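Local coordinates for serine proteinase inhibitor A (Sagittaria sagittifolia, PDB 3E8L), which probably inhibits trypsin and chymotrypsin simultaneously through two reactive sites, as a Kunitz-type protease inhibitor with a beta-trefoil fold, at residues A[52-57]-A[114-119]; A[84-89]-A[98-103]; A[94-99]-A[122-127]. The protein carries 2 engineered substitutions. All blocks are in the same frame, centred on the assembly; numbering follows the deposited sequence. Where two conformers were deposited one is given.

In the fold
Contacts 1 and 2 meet in the body of the beta-trefoil, their centres about 11 Å apart. Strands 113-119 and 101-103 are neighbours in one sheet, where Thr118 N lies 2.7 Å from Ser102 O, a probable hydrogen bond, and Ala119 CB of contact 1 packs 3.8 Å from Phe89 CE2 of contact 2. Contact 3 shares Asp98 and Thr99 with contact 2, about 11 Å away between centres, and carries the chain outward to loops about 17 Å from the centre of the chain (centre to centre). There a chain of another protein packs on Leu95 and Ile96, consistent with one of the inhibitor's reactive sites; no other chain touches the segments of contact 1.

Contact 1 (A[52-57]-A[114-119]); sequences KSYVYE and FQPITA
Ser53 and Ala119 form an antiparallel hydrogen-bonded pair: Ser53 N donates to Ala119 O at 3.1 Å and Ala119 N to Ser53 O at 3.0 Å. Farther along, Val55 N reaches Ile117 O at 3.1 Å, the straightest of the three bonds (161° at the hydrogen). Between them Tyr54 and Thr118 make a non-hydrogen-bonded pair with diverging side chains, and Thr118 CA adds a CH...O contact to Ser53 O.

The CG2 branch of Val55 lies 3.8 Å from Ile117 CG2 and also meets Ala119 CB; Trp101 of the neighbouring strand touches all three residues. Pro116 CB meets the Tyr54 ring at its edge, near the ring plane, 3.9 Å from CD1, while the phenol OH turns elsewhere, to Glu107.

Two waters bridge the strands. CG and CD of Lys52 pass beside Thr118 (CG to CB 3.9 Å), and the amine, beyond the bend at chi3 (-70°), reaches the hydroxyl only through the first water. The second donates to Ala119 O and also bonds Ser53 OG.

Ala119 O thus has both an amide and a water as donors. The chemistry is that of a trefoil strand pair joined by main-chain bonds, apolar toward Trp101 and hydrated beside Lys52.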
loop_
_atom_site.group_PDB
_atom_site.type_symbol
_atom_site.label_atom_id
_atom_site.label_comp_id
_atom_site.label_asym_id
_atom_site.label_seq_id
_atom_site.Cartn_x
_atom_site.Cartn_y
_atom_site.Cartn_z
ATOM N N LYS A 52 12.259 0.541 -8.457
ATOM C CA LYS A 52 11.372 1.711 -8.542
ATOM C C LYS A 52 11.348 2.458 -9.890
ATOM O O LYS A 52 12.374 2.634 -10.545
ATOM C CB LYS A 52 11.713 2.668 -7.407
ATOM C CG LYS A 52 10.759 3.831 -7.219
ATOM C CD LYS A 52 11.177 4.679 -6.023
ATOM C CE LYS A 52 10.954 3.944 -4.723
ATOM N NZ LYS A 52 11.144 4.873 -3.586
ATOM N N SER A 53 10.158 2.907 -10.273
ATOM C CA SER A 53 9.913 3.570 -11.553
ATOM C C SER A 53 9.116 4.847 -11.350
ATOM O O SER A 53 8.447 5.006 -10.315
ATOM C CB SER A 53 9.100 2.652 -12.465
ATOM O OG SER A 53 9.889 1.637 -13.044
ATOM N N TYR A 54 9.169 5.759 -12.326
ATOM C CA TYR A 54 8.240 6.895 -12.328
ATOM C C TYR A 54 6.995 6.473 -13.083
ATOM O O TYR A 54 7.114 5.859 -14.155
ATOM C CB TYR A 54 8.829 8.118 -13.020
ATOM C CG TYR A 54 10.038 8.719 -12.351
ATOM C CD1 TYR A 54 9.894 9.621 -11.319
ATOM C CD2 TYR A 54 11.325 8.401 -12.776
ATOM C CE1 TYR A 54 10.989 10.196 -10.714
ATOM C CE2 TYR A 54 12.442 8.967 -12.172
ATOM C CZ TYR A 54 12.263 9.874 -11.130
ATOM O OH TYR A 54 13.347 10.459 -10.503
ATOM N N VAL A 55 5.821 6.786 -12.522
ATOM C CA VAL A 55 4.568 6.738 -13.270
ATOM C C VAL A 55 4.517 7.932 -14.235
ATOM O O VAL A 55 4.528 9.099 -13.821
ATOM C CB VAL A 55 3.331 6.764 -12.349
ATOM C CG1 VAL A 55 2.056 6.569 -13.173
ATOM C CG2 VAL A 55 3.428 5.703 -11.286
ATOM N N TYR A 56 4.488 7.629 -15.522
ATOM C CA TYR A 56 4.406 8.652 -16.558
ATOM C C TYR A 56 3.441 8.237 -17.669
ATOM O O TYR A 56 3.060 7.063 -17.787
ATOM C CB TYR A 56 5.795 8.905 -17.148
ATOM C CG TYR A 56 6.145 8.069 -18.367
ATOM C CD1 TYR A 56 6.371 8.674 -19.601
ATOM C CD2 TYR A 56 6.255 6.677 -18.286
ATOM C CE1 TYR A 56 6.686 7.919 -20.726
ATOM C CE2 TYR A 56 6.567 5.911 -19.403
ATOM C CZ TYR A 56 6.784 6.533 -20.618
ATOM O OH TYR A 56 7.105 5.775 -21.730
ATOM N N GLU A 57 3.060 9.197 -18.499
ATOM C CA GLU A 57 2.171 8.920 -19.608
ATOM C C GLU A 57 2.971 8.483 -20.836
ATOM O O GLU A 57 3.783 9.243 -21.363
ATOM C CB GLU A 57 1.368 10.161 -19.914
ATOM C CG GLU A 57 0.171 9.914 -20.781
ATOM C CD GLU A 57 -0.474 11.211 -21.215
ATOM O OE1 GLU A 57 -0.561 12.120 -20.364
ATOM O OE2 GLU A 57 -0.875 11.322 -22.397
ATOM N N PHE A 114 8.969 18.355 -7.512
ATOM C CA PHE A 114 7.692 17.739 -7.224
ATOM C C PHE A 114 7.833 16.457 -6.410
ATOM O O PHE A 114 8.928 15.916 -6.256
ATOM C CB PHE A 114 6.924 17.471 -8.523
ATOM C CG PHE A 114 7.532 16.398 -9.411
ATOM C CD1 PHE A 114 6.719 15.402 -9.962
ATOM C CD2 PHE A 114 8.897 16.388 -9.715
ATOM C CE1 PHE A 114 7.244 14.423 -10.795
ATOM C CE2 PHE A 114 9.438 15.407 -10.543
ATOM C CZ PHE A 114 8.599 14.419 -11.089
ATOM N N GLN A 115 6.701 16.005 -5.876
ATOM C CA GLN A 115 6.574 14.664 -5.342
ATOM C C GLN A 115 6.010 13.772 -6.444
ATOM O O GLN A 115 4.831 13.867 -6.765
ATOM C CB GLN A 115 5.638 14.651 -4.138
ATOM C CG GLN A 115 6.096 15.480 -2.975
ATOM C CD GLN A 115 5.132 15.376 -1.828
ATOM O OE1 GLN A 115 4.295 16.261 -1.628
ATOM N NE2 GLN A 115 5.191 14.256 -1.103
ATOM N N PRO A 116 6.852 12.901 -7.042
ATOM C CA PRO A 116 6.284 12.062 -8.101
ATOM C C PRO A 116 5.428 10.947 -7.538
ATOM O O PRO A 116 5.543 10.622 -6.358
ATOM C CB PRO A 116 7.523 11.464 -8.776
ATOM C CG PRO A 116 8.599 11.558 -7.769
ATOM C CD PRO A 116 8.318 12.774 -6.960
ATOM N N ILE A 117 4.552 10.387 -8.367
ATOM C CA ILE A 117 3.949 9.106 -8.064
ATOM C C ILE A 117 4.947 8.096 -8.614
ATOM O O ILE A 117 5.392 8.219 -9.765
ATOM C CB ILE A 117 2.582 8.910 -8.764
ATOM C CG1 ILE A 117 1.646 10.083 -8.468
ATOM C CG2 ILE A 117 1.950 7.606 -8.326
ATOM C CD1 ILE A 117 1.559 10.445 -6.999
ATOM N N THR A 118 5.335 7.132 -7.785
ATOM C CA THR A 118 6.266 6.099 -8.217
ATOM C C THR A 118 5.516 4.773 -8.258
ATOM O O THR A 118 4.347 4.708 -7.852
ATOM C CB THR A 118 7.546 6.029 -7.322
ATOM O OG1 THR A 118 7.186 5.678 -5.980
ATOM C CG2 THR A 118 8.266 7.359 -7.317
ATOM N N ALA A 119 6.165 3.730 -8.767
ATOM C CA ALA A 119 5.581 2.413 -8.758
ATOM C C ALA A 119 6.665 1.411 -8.514
ATOM O O ALA A 119 7.694 1.410 -9.201
ATOM C CB ALA A 119 4.906 2.121 -10.088
HETATM O O HOH W 1 8.675 6.655 -4.064
HETATM O O HOH W 2 8.697 -0.533 -11.403
#

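Contact 2 (A[84-89]-A[98-103]); sequences RYKFSF and DTAWSI. With SO4 (sulfate ion), chain I.
Only one backbone bridge, Ser88 with Ala100, joins the segments, flanked by bonds from Trp101 N to Phe87 O (2.8 Å) and from Phe89 N to Thr99 O (3.3 Å). The Thr99 hydroxyl adds a third link: OG1 donates to Phe89 O at 2.7 Å, in the carbonyl plane and on a lone pair. Its chi1 of 62° sets OG1 between the backbone N and the carbonyl carbon, facing that oxygen.

Trp101 meets two phenylalanines in different ways, Phe87 over its face and Phe89 at its NE1 edge. Phe87 CB sits over the five-membered ring, 3.6 Å from its centroid, and the phenyl edge turns toward the face of the six-membered ring in a T-shaped pair, planes at 59°. Trp101 NE1 comes over one face of the Phe89 ring, 3.3 Å from CE2, with the two rings oblique to each other. Phe131 meets both Phe87 and Trp101 and extends this aromatic cluster.

Away from the rings, Lys86 runs extended past Ala100 CB, and its NZ donates at 3.2 Å to O1 of a sulfate, probably a crystallisation ion.

An aromatic cluster thus packs in the trefoil interior, beside backbone bonds and a threonine hydroxyl that tie the two segments together; the lysine amine lies outside it, shared between Phe128, its cation-pi partner, and that ion.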
loop_
_atom_site.group_PDB
_atom_site.type_symbol
_atom_site.label_atom_id
_atom_site.label_comp_id
_atom_site.label_asym_id
_atom_site.label_seq_id
_atom_site.Cartn_x
_atom_site.Cartn_y
_atom_site.Cartn_z
ATOM N N ARG A 84 -10.609 4.293 -1.519
ATOM C CA ARG A 84 -9.163 4.211 -1.664
ATOM C C ARG A 84 -8.677 2.812 -2.007
ATOM O O ARG A 84 -9.113 1.821 -1.419
ATOM C CB ARG A 84 -8.469 4.775 -0.416
ATOM C CG ARG A 84 -8.275 6.265 -0.537
ATOM C CD ARG A 84 -9.517 7.078 -0.149
ATOM N NE ARG A 84 -9.525 7.134 1.293
ATOM C CZ ARG A 84 -9.463 8.231 2.017
ATOM N NH1 ARG A 84 -9.467 9.425 1.449
ATOM N NH2 ARG A 84 -9.424 8.104 3.329
ATOM N N TYR A 85 -7.778 2.757 -2.975
ATOM C CA TYR A 85 -7.274 1.500 -3.487
ATOM C C TYR A 85 -5.789 1.517 -3.752
ATOM O O TYR A 85 -5.204 2.561 -4.064
ATOM C CB TYR A 85 -8.014 1.134 -4.759
ATOM C CG TYR A 85 -9.486 1.111 -4.531
ATOM C CD1 TYR A 85 -10.083 0.055 -3.843
ATOM C CD2 TYR A 85 -10.284 2.154 -4.973
ATOM C CE1 TYR A 85 -11.455 0.038 -3.617
ATOM C CE2 TYR A 85 -11.645 2.155 -4.747
ATOM C CZ TYR A 85 -12.228 1.101 -4.070
ATOM O OH TYR A 85 -13.583 1.117 -3.863
ATOM N N LYS A 86 -5.192 0.336 -3.612
ATOM C CA LYS A 86 -3.821 0.078 -4.028
ATOM C C LYS A 86 -3.834 -0.113 -5.547
ATOM O O LYS A 86 -4.644 -0.892 -6.064
ATOM C CB LYS A 86 -3.347 -1.182 -3.317
ATOM C CG LYS A 86 -1.935 -1.675 -3.623
ATOM C CD LYS A 86 -1.545 -2.640 -2.482
ATOM C CE LYS A 86 -0.569 -3.717 -2.910
ATOM N NZ LYS A 86 -0.670 -4.907 -2.016
ATOM N N PHE A 87 -2.972 0.622 -6.250
ATOM C CA PHE A 87 -2.800 0.495 -7.710
ATOM C C PHE A 87 -1.538 -0.319 -7.977
ATOM O O PHE A 87 -0.494 -0.021 -7.414
ATOM C CB PHE A 87 -2.641 1.878 -8.348
ATOM C CG PHE A 87 -3.933 2.650 -8.509
ATOM C CD1 PHE A 87 -5.004 2.477 -7.624
ATOM C CD2 PHE A 87 -4.061 3.588 -9.543
ATOM C CE1 PHE A 87 -6.186 3.215 -7.783
ATOM C CE2 PHE A 87 -5.225 4.322 -9.696
ATOM C CZ PHE A 87 -6.287 4.137 -8.828
ATOM N N SER A 88 -1.619 -1.331 -8.837
ATOM C CA SER A 88 -0.469 -2.193 -9.103
ATOM C C SER A 88 -0.390 -2.534 -10.581
ATOM O O SER A 88 -1.340 -3.052 -11.167
ATOM C CB SER A 88 -0.549 -3.471 -8.274
ATOM O OG SER A 88 -0.375 -3.208 -6.882
ATOM N N PHE A 89 0.737 -2.219 -11.189
ATOM C CA PHE A 89 0.955 -2.579 -12.558
ATOM C C PHE A 89 1.102 -4.088 -12.725
ATOM O O PHE A 89 1.699 -4.766 -11.892
ATOM C CB PHE A 89 2.215 -1.902 -13.091
ATOM C CG PHE A 89 2.038 -0.442 -13.424
ATOM C CD1 PHE A 89 1.034 -0.022 -14.304
ATOM C CD2 PHE A 89 2.899 0.503 -12.890
ATOM C CE1 PHE A 89 0.882 1.343 -14.625
ATOM C CE2 PHE A 89 2.769 1.856 -13.203
ATOM C CZ PHE A 89 1.769 2.283 -14.073
ATOM N N ASP A 98 7.756 -5.447 -5.897
ATOM C CA ASP A 98 6.350 -5.287 -6.197
ATOM C C ASP A 98 6.197 -4.168 -7.220
ATOM O O ASP A 98 7.178 -3.646 -7.733
ATOM C CB ASP A 98 5.507 -5.045 -4.941
ATOM C CG ASP A 98 5.891 -3.783 -4.201
ATOM O OD1 ASP A 98 6.028 -2.726 -4.841
ATOM O OD2 ASP A 98 6.037 -3.845 -2.967
ATOM N N THR A 99 4.960 -3.818 -7.521
ATOM C CA THR A 99 4.629 -2.885 -8.578
ATOM C C THR A 99 3.539 -1.897 -8.101
ATOM O O THR A 99 2.882 -1.236 -8.917
ATOM C CB THR A 99 4.140 -3.639 -9.864
ATOM O OG1 THR A 99 2.943 -4.362 -9.559
ATOM C CG2 THR A 99 5.181 -4.606 -10.388
ATOM N N ALA A 100 3.332 -1.808 -6.788
ATOM C CA ALA A 100 2.299 -0.921 -6.246
ATOM C C ALA A 100 2.726 0.545 -6.405
ATOM O O ALA A 100 3.917 0.864 -6.344
ATOM C CB ALA A 100 2.018 -1.260 -4.799
ATOM N N TRP A 101 1.762 1.423 -6.626
ATOM C CA TRP A 101 2.034 2.841 -6.768
ATOM C C TRP A 101 2.267 3.454 -5.418
ATOM O O TRP A 101 1.705 2.988 -4.425
ATOM C CB TRP A 101 0.825 3.556 -7.370
ATOM C CG TRP A 101 0.573 3.312 -8.796
ATOM C CD1 TRP A 101 0.990 2.243 -9.543
ATOM C CD2 TRP A 101 -0.208 4.137 -9.673
ATOM N NE1 TRP A 101 0.539 2.373 -10.844
ATOM C CE2 TRP A 101 -0.206 3.523 -10.940
ATOM C CE3 TRP A 101 -0.890 5.341 -9.515
ATOM C CZ2 TRP A 101 -0.862 4.075 -12.031
ATOM C CZ3 TRP A 101 -1.548 5.876 -10.598
ATOM C CH2 TRP A 101 -1.524 5.252 -11.837
ATOM N N SER A 102 3.068 4.522 -5.361
ATOM C CA SER A 102 3.026 5.380 -4.167
ATOM C C SER A 102 3.486 6.820 -4.333
ATOM O O SER A 102 4.089 7.178 -5.345
ATOM C CB SER A 102 3.707 4.713 -2.959
ATOM O OG SER A 102 5.045 4.468 -3.208
ATOM N N ILE A 103 3.154 7.641 -3.341
ATOM C CA ILE A 103 3.587 9.013 -3.286
ATOM C C ILE A 103 5.067 9.036 -2.973
ATOM O O ILE A 103 5.516 8.539 -1.952
ATOM C CB ILE A 103 2.855 9.793 -2.203
ATOM C CG1 ILE A 103 1.358 9.542 -2.299
ATOM C CG2 ILE A 103 3.142 11.284 -2.356
ATOM C CD1 ILE A 103 0.625 9.918 -1.067
HETATM S S SO4 I . -3.843 -4.475 0.372
HETATM O O1 SO4 I . -2.413 -4.629 0.648
HETATM O O2 SO4 I . -4.314 -5.570 -0.474
HETATM O O3 SO4 I . -4.596 -4.428 1.627
HETATM O O4 SO4 I . -4.073 -3.230 -0.353
#

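Contact 3 (A[94-99]-A[122-127]); sequences PLICDT and YFYLNN
Ile96 O lies at the edge of the Phe123 ring, in its plane and 3.2 Å from CD1, while Tyr124 CB stands over the centre of one ring face. The two tyrosines interlock: Tyr124 OH, hydrogen-bonded to a basic side chain of another protein's chain, is over one face of the Tyr122 ring, and Tyr122 CB over one face of the Tyr124 ring, whose edge receives Phe123 CE1 in plane and Ile96 CD1 close to it. The isoleucine reaches them because CG1 is anti to its backbone N (chi1 -157°) and the chain stays extended; CD1 comes 3.8 Å from Tyr122 CD1, while CG1 meets Phe123 CE1. Trimming Ile96 to an alanine would probably open a gap among the three rings and set them freer to turn.

Phe123 N donates to Ile96 O at 2.7 Å, a nearly straight bond (166°). Beyond it, a water donates to both Asp98 OD1 (2.6 Å) and Asn127 O (2.7 Å).

The loop between strands 92-94 and 101-103 opens with a type I turn from Pro94 to Cys97, and the Cys97-Cys51 disulfide fastens it to the chain before strand 52-57. Such an anchored loop, touching another protein's chain through many residues, is consistent with a protease-binding loop of a Kunitz-type inhibitor. Against it leans the loop from strand 113-119 to strand 130-135, with its 3-10 turn 123-125; at Pro94, a strand of the other protein's chain continues the antiparallel ladder.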
loop_
_atom_site.group_PDB
_atom_site.type_symbol
_atom_site.label_atom_id
_atom_site.label_comp_id
_atom_site.label_asym_id
_atom_site.label_seq_id
_atom_site.Cartn_x
_atom_site.Cartn_y
_atom_site.Cartn_z
ATOM N N PRO A 94 11.303 -8.901 -11.307
ATOM C CA PRO A 94 12.002 -9.857 -10.438
ATOM C C PRO A 94 11.266 -9.949 -9.101
ATOM O O PRO A 94 10.762 -8.926 -8.626
ATOM C CB PRO A 94 13.379 -9.222 -10.253
ATOM C CG PRO A 94 13.154 -7.753 -10.443
ATOM C CD PRO A 94 12.058 -7.642 -11.466
ATOM N N LEU A 95 11.193 -11.142 -8.498
ATOM C CA LEU A 95 10.224 -11.349 -7.395
ATOM C C LEU A 95 10.526 -10.579 -6.103
ATOM O O LEU A 95 9.657 -10.445 -5.253
ATOM C CB LEU A 95 9.889 -12.824 -7.146
ATOM C CG LEU A 95 9.268 -13.584 -8.330
ATOM C CD1 LEU A 95 8.847 -14.980 -7.912
ATOM C CD2 LEU A 95 8.089 -12.822 -8.968
ATOM N N ILE A 96 11.735 -10.040 -5.972
ATOM C CA ILE A 96 12.015 -9.134 -4.872
ATOM C C ILE A 96 11.252 -7.773 -5.013
ATOM O O ILE A 96 11.101 -7.021 -4.038
ATOM C CB ILE A 96 13.546 -8.980 -4.653
ATOM C CG1 ILE A 96 13.860 -8.526 -3.211
ATOM C CG2 ILE A 96 14.166 -8.091 -5.746
ATOM C CD1 ILE A 96 15.319 -8.116 -2.938
ATOM N N CYS A 97 10.706 -7.493 -6.177
ATOM C CA CYS A 97 10.024 -6.235 -6.381
ATOM C C CYS A 97 8.507 -6.357 -6.516
ATOM O O CYS A 97 8.030 -7.252 -7.170
ATOM C CB CYS A 97 10.606 -5.552 -7.630
ATOM S SG CYS A 97 12.327 -5.050 -7.533
ATOM N N ASP A 98 7.756 -5.447 -5.897
ATOM C CA ASP A 98 6.350 -5.287 -6.197
ATOM C C ASP A 98 6.197 -4.168 -7.220
ATOM O O ASP A 98 7.178 -3.646 -7.733
ATOM C CB ASP A 98 5.507 -5.045 -4.941
ATOM C CG ASP A 98 5.891 -3.783 -4.201
ATOM O OD1 ASP A 98 6.028 -2.726 -4.841
ATOM O OD2 ASP A 98 6.037 -3.845 -2.967
ATOM N N THR A 99 4.960 -3.818 -7.521
ATOM C CA THR A 99 4.629 -2.885 -8.578
ATOM C C THR A 99 3.539 -1.897 -8.101
ATOM O O THR A 99 2.882 -1.236 -8.917
ATOM C CB THR A 99 4.140 -3.639 -9.864
ATOM O OG1 THR A 99 2.943 -4.362 -9.559
ATOM C CG2 THR A 99 5.181 -4.606 -10.388
ATOM N N TYR A 122 11.049 -2.721 -3.133
ATOM C CA TYR A 122 11.340 -4.013 -2.538
ATOM C C TYR A 122 10.088 -4.503 -1.814
ATOM O O TYR A 122 9.537 -3.782 -0.977
ATOM C CB TYR A 122 12.489 -3.849 -1.562
ATOM C CG TYR A 122 13.807 -3.520 -2.220
ATOM C CD1 TYR A 122 14.423 -4.439 -3.085
ATOM C CD2 TYR A 122 14.458 -2.312 -1.972
ATOM C CE1 TYR A 122 15.632 -4.167 -3.682
ATOM C CE2 TYR A 122 15.693 -2.024 -2.574
ATOM C CZ TYR A 122 16.263 -2.960 -3.433
ATOM O OH TYR A 122 17.467 -2.723 -4.044
ATOM N N PHE A 123 9.617 -5.708 -2.135
ATOM C CA PHE A 123 8.320 -6.169 -1.611
ATOM C C PHE A 123 8.218 -6.047 -0.092
ATOM O O PHE A 123 7.135 -5.778 0.429
ATOM C CB PHE A 123 8.027 -7.612 -2.010
ATOM C CG PHE A 123 8.825 -8.625 -1.232
ATOM C CD1 PHE A 123 10.157 -8.881 -1.558
ATOM C CD2 PHE A 123 8.250 -9.309 -0.164
ATOM C CE1 PHE A 123 10.896 -9.812 -0.833
ATOM C CE2 PHE A 123 8.987 -10.243 0.568
ATOM C CZ PHE A 123 10.306 -10.490 0.240
ATOM N N TYR A 124 9.346 -6.254 0.598
ATOM C CA TYR A 124 9.374 -6.391 2.060
ATOM C C TYR A 124 9.184 -5.070 2.811
ATOM O O TYR A 124 8.937 -5.077 4.019
ATOM C CB TYR A 124 10.666 -7.080 2.523
ATOM C CG TYR A 124 11.930 -6.445 1.962
ATOM C CD1 TYR A 124 12.426 -5.260 2.489
ATOM C CD2 TYR A 124 12.625 -7.035 0.901
ATOM C CE1 TYR A 124 13.560 -4.666 1.986
ATOM C CE2 TYR A 124 13.784 -6.441 0.379
ATOM C CZ TYR A 124 14.250 -5.257 0.938
ATOM O OH TYR A 124 15.381 -4.640 0.456
ATOM N N LEU A 125 9.315 -3.946 2.107
ATOM C CA LEU A 125 9.132 -2.630 2.718
ATOM C C LEU A 125 7.643 -2.373 2.775
ATOM O O LEU A 125 7.153 -1.475 3.474
ATOM C CB LEU A 125 9.809 -1.544 1.892
ATOM C CG LEU A 125 11.336 -1.611 1.749
ATOM C CD1 LEU A 125 11.839 -0.484 0.820
ATOM C CD2 LEU A 125 12.036 -1.571 3.102
ATOM N N ASN A 126 6.925 -3.179 2.006
ATOM C CA ASN A 126 5.486 -3.096 1.939
ATOM C C ASN A 126 4.962 -1.678 1.680
ATOM O O ASN A 126 3.947 -1.275 2.248
ATOM C CB ASN A 126 4.889 -3.665 3.220
ATOM C CG ASN A 126 3.476 -4.118 3.023
ATOM O OD1 ASN A 126 3.209 -4.955 2.144
ATOM N ND2 ASN A 126 2.540 -3.553 3.814
ATOM N N ASN A 127 5.660 -0.930 0.832
ATOM C CA ASN A 127 5.301 0.465 0.529
ATOM C C ASN A 127 4.227 0.564 -0.538
ATOM O O ASN A 127 4.299 -0.097 -1.580
ATOM C CB ASN A 127 6.517 1.276 0.061
ATOM C CG ASN A 127 7.548 1.469 1.151
ATOM O OD1 ASN A 127 7.236 1.404 2.337
ATOM N ND2 ASN A 127 8.790 1.692 0.753
HETATM O O HOH W 3 6.043 -0.418 -3.596
#